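Local coordinates for protein CD180 antigen (Mus musculus, PDB 3T6Q) that may cooperate with MD-1 and TLR4 in the innate immune response of B cells to bacterial lipopolysaccharide, and leads to NF-kappa-B activation, at residues A[403-408]-A[422-427]; A[443-448]-A[469-474]; A[449-454]-A[473-478]; A[477-482]-A[501-506]. All blocks are in the same frame, centred on the assembly; numbering follows the deposited sequence.

How the interactions relate
The four contacts sample successive turns of a leucine-rich-repeat solenoid and show how one packing scheme recurs along it. Interactions 1 and 3 repeat the same step, a strand entry covered by the following repeat; their centres are about 11 Å apart, and both touch the same sugar (chain F) on the concave side. Interaction 2 joins neighbouring turns farther from the strands, its centre about 9 Å from that of interaction 3, with which it shares Gln-473 and Thr-474; Leu-472 CD2 meets Leu-454 CD2 at 3.6 Å. Interaction 4 is the beta pairing itself, its centre about 8 Å from that of interaction 3; they share Arg-477 and Leu-478, and Gln-452 O probably accepts from Glu-479 N and Ile-480 N.

Interaction 1 of 4, residues A[403-408]-A[422-427]; sequences ELLDLA and QNLHLL. With NAG (2-acetamido-2-deoxy-beta-D-glucopyranose), chain F; NAG (2-acetamido-2-deoxy-beta-D-glucopyranose), chain E.
Leu-427 lays its CD1 branch over the backbone just where strand 404-406 begins, 3.4 Å from Glu-403 C and 3.5 Å from Leu-404 N. Its CG stands anti to the backbone N (chi1 -168°), which carries the branch inward until CD1 also meets Leu-405 CB at 3.8 Å. One methyl thus spans a peptide group and the root of the next inward-facing leucine. Farther in, Leu-405 CD1 touches Leu-424 CD1 loosely, at 4.5 Å. Both Leu-424 and Leu-427 are presented by a type I turn, whose ends are tied by a bond from Leu-427 N to Leu-424 O. Toward the surface, Leu-426 O rests against Glu-403 CA. The polar work is done on the other face of the strand. Asp-406 OD2 accepts from N2 of the chain F sugar at 2.7 Å and from N2 of the chain E sugar at 2.8 Å, while OD1 takes Ala-408 N in an Asx turn, met almost head-on. Three bonds therefore fix the rotation of the carboxylate among the glycans. A short strand with Leu-405 turned to the core and Leu-404 and Asp-406 to the glycan side, covered by the turn leading into the next repeat, fits the leucine-rich-repeat solenoid.

Interaction 2 of 4, residues A[443-448]-A[469-474]; sequences QLFDGL and TNSLQT
With CG anti to the carbonyl carbon (chi1 -64°), Phe-445 drops its ring beside Ser-471, whose OG sits between its own N and carbonyl carbon (chi1 68°), the crowded position. The hydroxyl consequently meets the ring at its edge, near the plane, with OG 3.2 Å from Phe-445 CE2. The stronger polar partner of that hydroxyl is Ile-439 O. One face of the ring is taken by Leu-444, its CG over the centre, and obliquely Leu-472 CD2 approaches Phe-445 CE2 at 4.2 Å. Nearby, Leu-444 CB packs on Ser-471 CB. In the repeating pattern of the solenoid Phe-445 and Leu-472 occupy equivalent places, ahead of the leucines that lead into the next strand, so the contact is a step in the hydrophobic core between the loops of adjacent leucine-rich repeats. Two waters bridge the loops beside the ring. The first accepts from Phe-445 N at 2.8 Å and from Thr-474 OG1, and donates to Ser-471 O at 2.6 Å; the second takes Leu-448 N and donates to Phe-445 O at 2.7 Å and to Thr-474 O. Asp-446 and Thr-474 cross at about a right angle, the methyl CG2 of Thr-474 lying 3.3 Å from Asp-446 OD1. Behind the interface Asn-470 OD1 accepts from Leu-472 N, an Asx turn at the start of 471-473, which have helical backbone angles.

Interaction 3 of 4, residues A[449-454]-A[473-478]; sequences PALQHL and QTLGRL. With NAG (2-acetamido-2-deoxy-beta-D-glucopyranose), chain F.
This is an apolar repeat-to-repeat contact, in which the chain entering strand 453-455 of a leucine-rich repeat is covered by the turn that leads to the neighbouring strand 480-482. Four leucines carry it. Leu-451 lies side by side with both Leu-475 and Leu-478, all pointing the same way into the core, with its CD2 at 4.1 Å from Leu-475 CD2 and 4.2 Å from Leu-478 CD1. Leu-454, three residues on and within the strand, meets Leu-475 at about a right angle instead, and its CD2 presses on Leu-475 CD1 at 3.6 Å, the tightest of the leucine pairs. Leu-478 has CG anti to its backbone N (chi1 -164°), which brings CD1 over the start of the strand: the methyl is 3.7 Å from Gln-452 C and also reaches Leu-454 CB. The leucines of the turn are set by a type I bend from Leu-475 to Leu-478, closed by Leu-478 N to Leu-475 O. Between 449-454 and 473-478 there is no direct hydrogen bond; Gln-452 bonds to Glu-479 and Ile-480 just beyond. Leu-451 O receives a water at 2.8 Å that in turn accepts from Arg-477 N at 3.0 Å, and the same carbonyl lies 3.3 Å from Leu-478 CA, a CA-H...O contact. On the opposite, concave side His-453 turns toward the glycan, its CE1 close to O6 of the chain F sugar. The chemistry implies that cohesion between these segments probably rests mainly on leucine methyl contacts, with the water bridge as its polar link and the C-H...O contact a minor addition.

Interaction 4 of 4, residues A[477-482]-A[501-506]; sequences RLEILV and MMNHVD
The imidazole of His-504 is approached obliquely, neither over a face nor at an edge, by Ile-480, whose CG2 lies 3.9 Å from His-504 CD2; beyond the contact the ring meets that of Tyr-527, with planes about 30° apart. These residues project from the concave surface of the leucine-rich-repeat solenoid, where strands 480-482 and 504-506 of consecutive repeats run parallel, their axes approaching to 4.9 Å and only 1° off in direction. Val-482 and Asp-506 project from the same face as Ile-480, side by side; Asp-506 OD1 turns to Ser-508 OG. On the inner face Met-502, bent at its last torsion, folds its sulphur against Leu-481, with SD 3.6 Å from Leu-481 CD2 as the two side chains pass at a slant. Ahead of the strands, Leu-478 O and Met-501 N are bridged by a water. Glu-479 O then accepts two backbone donors: Asn-503 N on a lone pair in the carbonyl plane at 2.9 Å, and His-504 N nearly straight on from the carbonyl. Leu-481 N next gives its hydrogen to His-504 O at 3.0 Å, and the ladder closes where Asp-506 N reaches Leu-481 O at 2.9 Å with an angle of 173° at the hydrogen.

Interaction 1 of 4, residues A[403-408]-A[422-427]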
# COMPACT_ATOMS: atom_id res chain seq x y z
N GLU A 403 50.96 -6.90 -5.16
CA GLU A 403 50.61 -6.98 -6.58
C GLU A 403 49.78 -5.78 -7.04
O GLU A 403 49.75 -5.47 -8.23
CB GLU A 403 49.79 -8.25 -6.90
CG GLU A 403 50.57 -9.49 -6.50
CD GLU A 403 49.99 -10.77 -7.05
OE1 GLU A 403 48.75 -10.86 -7.25
OE2 GLU A 403 50.80 -11.70 -7.24
N LEU A 404 49.08 -5.15 -6.10
CA LEU A 404 48.32 -3.96 -6.44
C LEU A 404 48.58 -2.92 -5.35
O LEU A 404 48.56 -3.26 -4.18
CB LEU A 404 46.82 -4.28 -6.52
CG LEU A 404 45.96 -3.04 -6.92
CD1 LEU A 404 44.77 -3.48 -7.74
CD2 LEU A 404 45.48 -2.24 -5.69
N LEU A 405 48.83 -1.67 -5.76
CA LEU A 405 49.06 -0.56 -4.82
C LEU A 405 48.24 0.66 -5.32
O LEU A 405 48.45 1.10 -6.44
CB LEU A 405 50.55 -0.23 -4.82
CG LEU A 405 51.23 0.43 -3.60
CD1 LEU A 405 52.51 1.22 -3.89
CD2 LEU A 405 50.32 1.06 -2.53
N ASP A 406 47.28 1.14 -4.51
CA ASP A 406 46.42 2.23 -4.96
C ASP A 406 46.73 3.41 -4.06
O ASP A 406 46.56 3.33 -2.88
CB ASP A 406 44.95 1.79 -4.88
CG ASP A 406 43.99 2.77 -5.55
OD1 ASP A 406 44.43 3.92 -5.87
OD2 ASP A 406 42.80 2.40 -5.75
N LEU A 407 47.22 4.50 -4.65
CA LEU A 407 47.56 5.72 -3.95
C LEU A 407 46.82 6.90 -4.59
O LEU A 407 47.22 8.07 -4.44
CB LEU A 407 49.10 5.90 -4.04
CG LEU A 407 49.86 4.96 -3.08
CD1 LEU A 407 51.34 4.87 -3.46
CD2 LEU A 407 49.74 5.42 -1.62
N ALA A 408 45.76 6.59 -5.33
CA ALA A 408 45.03 7.66 -6.07
C ALA A 408 44.58 8.76 -5.09
O ALA A 408 44.07 8.44 -4.01
CB ALA A 408 43.83 7.10 -6.82
N GLN A 422 61.13 0.57 -5.10
CA GLN A 422 62.25 -0.35 -5.33
C GLN A 422 61.93 -1.74 -4.73
O GLN A 422 61.41 -1.79 -3.64
CB GLN A 422 63.47 0.23 -4.63
CG GLN A 422 64.75 -0.58 -4.78
CD GLN A 422 65.95 0.19 -4.27
OE1 GLN A 422 66.43 1.11 -4.92
NE2 GLN A 422 66.44 -0.18 -3.08
N ASN A 423 62.26 -2.84 -5.42
CA ASN A 423 62.04 -4.18 -4.85
C ASN A 423 60.53 -4.51 -4.61
O ASN A 423 60.17 -5.27 -3.73
CB ASN A 423 62.89 -4.40 -3.57
CG ASN A 423 64.41 -4.40 -3.85
OD1 ASN A 423 64.86 -4.69 -4.95
ND2 ASN A 423 65.20 -4.09 -2.82
N LEU A 424 59.65 -3.93 -5.43
CA LEU A 424 58.29 -4.44 -5.53
C LEU A 424 58.20 -5.20 -6.86
O LEU A 424 57.47 -4.81 -7.79
CB LEU A 424 57.27 -3.29 -5.48
CG LEU A 424 57.09 -2.65 -4.10
CD1 LEU A 424 56.06 -1.50 -4.21
CD2 LEU A 424 56.68 -3.68 -3.03
N HIS A 425 58.95 -6.30 -6.91
CA HIS A 425 59.12 -7.09 -8.12
C HIS A 425 57.92 -7.86 -8.56
O HIS A 425 57.95 -8.43 -9.62
CB HIS A 425 60.27 -8.08 -7.90
CG HIS A 425 61.64 -7.45 -7.98
ND1 HIS A 425 61.85 -6.11 -7.97
CD2 HIS A 425 62.91 -8.04 -8.02
CE1 HIS A 425 63.17 -5.86 -8.05
NE2 HIS A 425 63.82 -7.04 -8.08
N LEU A 426 56.85 -7.94 -7.76
CA LEU A 426 55.62 -8.60 -8.23
C LEU A 426 54.48 -7.59 -8.51
O LEU A 426 53.39 -7.99 -8.84
CB LEU A 426 55.12 -9.64 -7.20
CG LEU A 426 56.06 -10.85 -6.91
CD1 LEU A 426 55.44 -11.76 -5.83
CD2 LEU A 426 56.28 -11.65 -8.20
N LEU A 427 54.72 -6.29 -8.33
CA LEU A 427 53.61 -5.32 -8.45
C LEU A 427 53.20 -5.24 -9.92
O LEU A 427 54.07 -5.06 -10.81
CB LEU A 427 54.05 -3.94 -7.97
CG LEU A 427 52.88 -2.95 -7.79
CD1 LEU A 427 52.04 -3.27 -6.55
CD2 LEU A 427 53.49 -1.55 -7.63
C1 NAG F . 43.14 3.08 -9.28
C2 NAG F . 41.65 3.09 -8.89
C3 NAG F . 41.19 1.62 -8.73
C4 NAG F . 41.50 0.76 -9.98
C5 NAG F . 42.96 0.93 -10.40
C6 NAG F . 43.29 0.24 -11.73
C7 NAG F . 40.68 4.91 -7.53
C8 NAG F . 40.58 5.59 -6.17
N2 NAG F . 41.47 3.85 -7.64
O3 NAG F . 39.78 1.61 -8.49
O4 NAG F . 41.38 -0.63 -9.65
O5 NAG F . 43.31 2.31 -10.49
O6 NAG F . 42.42 0.72 -12.74
O7 NAG F . 40.03 5.34 -8.48
C1 NAG E . 40.78 1.96 -3.08
C2 NAG E . 39.99 1.21 -4.19
C3 NAG E . 39.13 2.21 -5.00
C4 NAG E . 38.32 3.12 -4.08
C5 NAG E . 39.23 3.73 -3.03
C6 NAG E . 38.52 4.66 -2.04
C7 NAG E . 40.70 -0.78 -5.45
C8 NAG E . 41.75 -1.38 -6.33
N2 NAG E . 40.90 0.49 -5.05
O3 NAG E . 38.27 1.46 -5.82
O4 NAG E . 37.74 4.23 -4.77
O5 NAG E . 39.90 2.71 -2.29
O6 NAG E . 37.75 3.90 -1.10
O7 NAG E . 39.72 -1.46 -5.14

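Interaction 2 of 4, residues A[443-448]-A[469-474]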
# COMPACT_ATOMS: atom_id res chain seq x y z
N GLN A 443 64.66 7.80 -11.78
CA GLN A 443 64.71 6.75 -10.74
C GLN A 443 63.34 6.48 -10.08
O GLN A 443 63.18 5.51 -9.32
CB GLN A 443 65.71 7.16 -9.63
CG GLN A 443 67.15 7.44 -10.12
CD GLN A 443 67.43 8.91 -10.50
OE1 GLN A 443 68.59 9.27 -10.70
NE2 GLN A 443 66.39 9.74 -10.63
N LEU A 444 62.36 7.30 -10.38
CA LEU A 444 61.08 7.23 -9.62
C LEU A 444 60.46 5.84 -9.60
O LEU A 444 59.99 5.37 -8.54
CB LEU A 444 60.08 8.30 -10.10
CG LEU A 444 58.66 8.26 -9.50
CD1 LEU A 444 58.80 8.60 -8.03
CD2 LEU A 444 57.77 9.27 -10.22
N PHE A 445 60.51 5.16 -10.76
CA PHE A 445 59.88 3.85 -10.92
C PHE A 445 60.82 2.67 -10.99
O PHE A 445 60.41 1.58 -11.43
CB PHE A 445 58.91 3.83 -12.12
CG PHE A 445 57.73 4.77 -11.93
CD1 PHE A 445 56.92 4.67 -10.78
CD2 PHE A 445 57.46 5.77 -12.84
CE1 PHE A 445 55.85 5.54 -10.60
CE2 PHE A 445 56.38 6.62 -12.69
CZ PHE A 445 55.59 6.54 -11.56
N ASP A 446 62.04 2.85 -10.52
CA ASP A 446 62.96 1.72 -10.42
C ASP A 446 62.40 0.64 -9.51
O ASP A 446 61.81 0.92 -8.46
CB ASP A 446 64.31 2.16 -9.84
CG ASP A 446 65.18 2.95 -10.83
OD1 ASP A 446 64.96 2.89 -12.04
OD2 ASP A 446 66.10 3.66 -10.36
N GLY A 447 62.62 -0.62 -9.90
CA GLY A 447 62.25 -1.73 -9.06
C GLY A 447 60.85 -2.26 -9.33
O GLY A 447 60.33 -3.03 -8.53
N LEU A 448 60.27 -1.90 -10.48
CA LEU A 448 58.95 -2.39 -10.89
C LEU A 448 59.02 -3.20 -12.20
O LEU A 448 58.34 -2.86 -13.17
CB LEU A 448 57.98 -1.21 -11.05
CG LEU A 448 57.83 -0.43 -9.74
CD1 LEU A 448 57.01 0.83 -10.04
CD2 LEU A 448 57.18 -1.33 -8.70
N THR A 469 64.24 11.28 -21.72
CA THR A 469 64.46 10.66 -20.41
C THR A 469 63.34 11.04 -19.48
O THR A 469 63.01 12.23 -19.29
CB THR A 469 65.82 11.02 -19.78
OG1 THR A 469 65.86 12.43 -19.55
CG2 THR A 469 66.96 10.67 -20.72
N ASN A 470 62.71 10.01 -18.92
CA ASN A 470 61.58 10.23 -18.03
C ASN A 470 61.47 9.02 -17.07
O ASN A 470 62.20 8.02 -17.25
CB ASN A 470 60.32 10.45 -18.88
CG ASN A 470 60.00 9.26 -19.78
OD1 ASN A 470 59.68 8.16 -19.28
ND2 ASN A 470 60.08 9.46 -21.11
N SER A 471 60.61 9.09 -16.06
CA SER A 471 60.47 7.95 -15.12
C SER A 471 59.96 6.64 -15.74
O SER A 471 60.18 5.57 -15.18
CB SER A 471 59.53 8.31 -13.99
OG SER A 471 58.22 8.44 -14.52
N LEU A 472 59.27 6.72 -16.89
CA LEU A 472 58.57 5.57 -17.47
C LEU A 472 59.46 4.57 -18.17
O LEU A 472 59.08 3.42 -18.34
CB LEU A 472 57.45 6.01 -18.44
CG LEU A 472 56.45 7.05 -17.93
CD1 LEU A 472 55.63 7.55 -19.12
CD2 LEU A 472 55.53 6.47 -16.85
N GLN A 473 60.64 5.01 -18.60
CA GLN A 473 61.48 4.17 -19.47
C GLN A 473 62.02 2.89 -18.77
O GLN A 473 62.53 2.00 -19.44
CB GLN A 473 62.60 5.01 -20.12
CG GLN A 473 62.15 6.20 -20.99
CD GLN A 473 61.97 5.86 -22.48
OE1 GLN A 473 61.25 4.93 -22.83
NE2 GLN A 473 62.61 6.64 -23.37
N THR A 474 61.87 2.79 -17.44
CA THR A 474 62.21 1.55 -16.71
C THR A 474 61.09 0.49 -16.66
O THR A 474 61.30 -0.58 -16.10
CB THR A 474 62.66 1.82 -15.24
OG1 THR A 474 61.60 2.45 -14.48
CG2 THR A 474 63.94 2.67 -15.19
O HOH W 1 61.87 5.19 -13.22
O HOH W 2 61.20 -0.54 -12.91

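Interaction 3 of 4, residues A[449-454]-A[473-478]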
# COMPACT_ATOMS: atom_id res chain seq x y z
N PRO A 449 59.81 -4.29 -12.22
CA PRO A 449 59.94 -5.07 -13.48
C PRO A 449 58.67 -5.76 -13.96
O PRO A 449 58.55 -6.04 -15.16
CB PRO A 449 61.04 -6.11 -13.13
CG PRO A 449 60.91 -6.30 -11.62
CD PRO A 449 60.62 -4.88 -11.13
N ALA A 450 57.73 -6.06 -13.07
CA ALA A 450 56.47 -6.75 -13.45
C ALA A 450 55.31 -5.82 -13.72
O ALA A 450 54.23 -6.28 -14.09
CB ALA A 450 56.07 -7.76 -12.36
N LEU A 451 55.51 -4.51 -13.52
CA LEU A 451 54.39 -3.56 -13.64
C LEU A 451 53.71 -3.59 -15.01
O LEU A 451 54.38 -3.37 -16.04
CB LEU A 451 54.81 -2.11 -13.31
CG LEU A 451 53.60 -1.22 -12.98
CD1 LEU A 451 52.98 -1.66 -11.63
CD2 LEU A 451 53.96 0.27 -12.94
N GLN A 452 52.40 -3.83 -15.01
CA GLN A 452 51.58 -3.92 -16.22
C GLN A 452 50.66 -2.72 -16.45
O GLN A 452 50.28 -2.44 -17.59
CB GLN A 452 50.66 -5.14 -16.16
CG GLN A 452 51.39 -6.49 -16.17
CD GLN A 452 50.41 -7.63 -16.04
OE1 GLN A 452 49.19 -7.44 -16.17
NE2 GLN A 452 50.90 -8.80 -15.72
N HIS A 453 50.31 -2.02 -15.37
CA HIS A 453 49.20 -1.06 -15.40
C HIS A 453 49.58 0.11 -14.51
O HIS A 453 49.81 -0.06 -13.30
CB HIS A 453 47.92 -1.77 -14.94
CG HIS A 453 46.66 -0.96 -15.01
ND1 HIS A 453 45.43 -1.52 -14.91
CD2 HIS A 453 46.44 0.43 -15.06
CE1 HIS A 453 44.48 -0.57 -14.94
NE2 HIS A 453 45.09 0.63 -15.02
N LEU A 454 49.70 1.30 -15.11
CA LEU A 454 50.12 2.48 -14.33
C LEU A 454 49.17 3.62 -14.62
O LEU A 454 49.03 4.02 -15.81
CB LEU A 454 51.54 2.91 -14.69
CG LEU A 454 52.14 4.16 -14.05
CD1 LEU A 454 52.23 3.95 -12.54
CD2 LEU A 454 53.50 4.46 -14.67
N GLN A 473 60.64 5.01 -18.60
CA GLN A 473 61.48 4.17 -19.47
C GLN A 473 62.02 2.89 -18.77
O GLN A 473 62.53 2.00 -19.44
CB GLN A 473 62.60 5.01 -20.12
CG GLN A 473 62.15 6.20 -20.99
CD GLN A 473 61.97 5.86 -22.48
OE1 GLN A 473 61.25 4.93 -22.83
NE2 GLN A 473 62.61 6.64 -23.37
N THR A 474 61.87 2.79 -17.44
CA THR A 474 62.21 1.55 -16.71
C THR A 474 61.09 0.49 -16.66
O THR A 474 61.30 -0.58 -16.10
CB THR A 474 62.66 1.82 -15.24
OG1 THR A 474 61.60 2.45 -14.48
CG2 THR A 474 63.94 2.67 -15.19
N LEU A 475 59.92 0.79 -17.22
CA LEU A 475 58.75 -0.09 -17.06
C LEU A 475 58.56 -1.02 -18.28
O LEU A 475 57.59 -0.93 -19.02
CB LEU A 475 57.47 0.76 -16.75
CG LEU A 475 57.64 1.63 -15.48
CD1 LEU A 475 56.47 2.60 -15.35
CD2 LEU A 475 57.78 0.78 -14.22
N GLY A 476 59.52 -1.92 -18.48
CA GLY A 476 59.52 -2.79 -19.67
C GLY A 476 58.29 -3.67 -19.86
O GLY A 476 57.98 -4.02 -21.00
N ARG A 477 57.58 -4.06 -18.78
CA ARG A 477 56.36 -4.89 -18.97
C ARG A 477 55.05 -4.10 -19.06
O ARG A 477 53.94 -4.67 -19.10
CB ARG A 477 56.27 -5.99 -17.91
CG ARG A 477 57.57 -6.79 -17.78
CD ARG A 477 57.37 -8.28 -17.63
NE ARG A 477 57.83 -8.92 -18.86
CZ ARG A 477 57.61 -10.18 -19.22
NH1 ARG A 477 56.90 -10.99 -18.44
NH2 ARG A 477 58.09 -10.62 -20.37
N LEU A 478 55.16 -2.78 -19.07
CA LEU A 478 53.96 -1.96 -19.03
C LEU A 478 53.03 -2.18 -20.21
O LEU A 478 53.46 -2.11 -21.37
CB LEU A 478 54.34 -0.47 -18.93
CG LEU A 478 53.19 0.43 -18.49
CD1 LEU A 478 52.95 0.13 -17.00
CD2 LEU A 478 53.69 1.88 -18.64
C1 NAG F . 43.14 3.08 -9.28
C2 NAG F . 41.65 3.09 -8.89
C3 NAG F . 41.19 1.62 -8.73
C4 NAG F . 41.50 0.76 -9.98
C5 NAG F . 42.96 0.93 -10.40
C6 NAG F . 43.29 0.24 -11.73
C7 NAG F . 40.68 4.91 -7.53
C8 NAG F . 40.58 5.59 -6.17
N2 NAG F . 41.47 3.85 -7.64
O3 NAG F . 39.78 1.61 -8.49
O4 NAG F . 41.38 -0.63 -9.65
O5 NAG F . 43.31 2.31 -10.49
O6 NAG F . 42.42 0.72 -12.74
O7 NAG F . 40.03 5.34 -8.48
O HOH W 3 57.11 -2.90 -16.10

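Interaction 4 of 4, residues A[477-482]-A[501-506]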
# COMPACT_ATOMS: atom_id res chain seq x y z
N ARG A 477 57.58 -4.06 -18.78
CA ARG A 477 56.36 -4.89 -18.97
C ARG A 477 55.05 -4.10 -19.06
O ARG A 477 53.94 -4.67 -19.10
CB ARG A 477 56.27 -5.99 -17.91
CG ARG A 477 57.57 -6.79 -17.78
CD ARG A 477 57.37 -8.28 -17.63
NE ARG A 477 57.83 -8.92 -18.86
CZ ARG A 477 57.61 -10.18 -19.22
NH1 ARG A 477 56.90 -10.99 -18.44
NH2 ARG A 477 58.09 -10.62 -20.37
N LEU A 478 55.16 -2.78 -19.07
CA LEU A 478 53.96 -1.96 -19.03
C LEU A 478 53.03 -2.18 -20.21
O LEU A 478 53.46 -2.11 -21.37
CB LEU A 478 54.34 -0.47 -18.93
CG LEU A 478 53.19 0.43 -18.49
CD1 LEU A 478 52.95 0.13 -17.00
CD2 LEU A 478 53.69 1.88 -18.64
N GLU A 479 51.76 -2.42 -19.92
CA GLU A 479 50.74 -2.58 -20.94
C GLU A 479 49.77 -1.44 -21.00
O GLU A 479 49.34 -1.05 -22.10
CB GLU A 479 49.96 -3.89 -20.75
CG GLU A 479 50.79 -5.10 -21.15
CD GLU A 479 50.08 -6.40 -20.87
OE1 GLU A 479 48.85 -6.50 -21.05
OE2 GLU A 479 50.78 -7.34 -20.45
N ILE A 480 49.40 -0.92 -19.83
CA ILE A 480 48.34 0.10 -19.74
C ILE A 480 48.97 1.33 -19.08
O ILE A 480 49.56 1.23 -18.00
CB ILE A 480 47.14 -0.39 -18.89
CG1 ILE A 480 46.51 -1.63 -19.51
CG2 ILE A 480 46.12 0.73 -18.69
CD1 ILE A 480 45.58 -2.39 -18.57
N LEU A 481 48.87 2.47 -19.76
CA LEU A 481 49.42 3.74 -19.32
C LEU A 481 48.34 4.79 -19.48
O LEU A 481 47.79 5.01 -20.59
CB LEU A 481 50.67 4.10 -20.14
CG LEU A 481 51.37 5.45 -19.90
CD1 LEU A 481 51.79 5.56 -18.41
CD2 LEU A 481 52.59 5.56 -20.85
N VAL A 482 48.00 5.45 -18.36
CA VAL A 482 46.94 6.49 -18.36
C VAL A 482 47.67 7.79 -18.02
O VAL A 482 48.25 7.94 -16.93
CB VAL A 482 45.84 6.24 -17.30
CG1 VAL A 482 44.77 7.35 -17.33
CG2 VAL A 482 45.20 4.88 -17.51
N MET A 501 55.76 -3.23 -24.72
CA MET A 501 54.57 -4.07 -24.54
C MET A 501 53.29 -3.26 -24.35
O MET A 501 52.25 -3.83 -24.05
CB MET A 501 54.74 -5.01 -23.34
CG MET A 501 56.12 -5.64 -23.23
SD MET A 501 56.05 -7.07 -22.13
CE MET A 501 57.81 -7.36 -21.89
N MET A 502 53.36 -1.94 -24.53
CA MET A 502 52.15 -1.11 -24.34
C MET A 502 51.09 -1.46 -25.35
O MET A 502 51.37 -1.60 -26.54
CB MET A 502 52.44 0.38 -24.32
CG MET A 502 53.17 0.83 -23.07
SD MET A 502 53.02 2.62 -22.86
CE MET A 502 53.81 3.29 -24.35
N ASN A 503 49.88 -1.65 -24.87
CA ASN A 503 48.75 -1.88 -25.78
C ASN A 503 47.52 -1.01 -25.47
O ASN A 503 46.52 -1.11 -26.15
CB ASN A 503 48.39 -3.40 -25.85
CG ASN A 503 48.03 -4.01 -24.49
OD1 ASN A 503 48.44 -5.14 -24.13
ND2 ASN A 503 47.26 -3.29 -23.73
N HIS A 504 47.60 -0.16 -24.43
CA HIS A 504 46.48 0.75 -24.13
C HIS A 504 47.08 2.04 -23.60
O HIS A 504 47.67 2.08 -22.50
CB HIS A 504 45.54 0.07 -23.12
CG HIS A 504 44.40 0.94 -22.62
ND1 HIS A 504 43.12 0.62 -22.83
CD2 HIS A 504 44.40 2.14 -21.90
CE1 HIS A 504 42.32 1.56 -22.28
NE2 HIS A 504 43.10 2.49 -21.71
N VAL A 505 46.95 3.11 -24.39
CA VAL A 505 47.61 4.38 -24.06
C VAL A 505 46.55 5.44 -24.08
O VAL A 505 45.96 5.71 -25.14
CB VAL A 505 48.75 4.71 -25.03
CG1 VAL A 505 49.46 5.99 -24.58
CG2 VAL A 505 49.74 3.51 -25.06
N ASP A 506 46.24 5.97 -22.89
CA ASP A 506 45.23 7.02 -22.79
C ASP A 506 45.97 8.37 -22.62
O ASP A 506 46.63 8.62 -21.59
CB ASP A 506 44.33 6.69 -21.60
CG ASP A 506 43.19 7.64 -21.44
OD1 ASP A 506 43.14 8.72 -22.07
OD2 ASP A 506 42.32 7.29 -20.66
O HOH W 4 56.06 -1.93 -22.25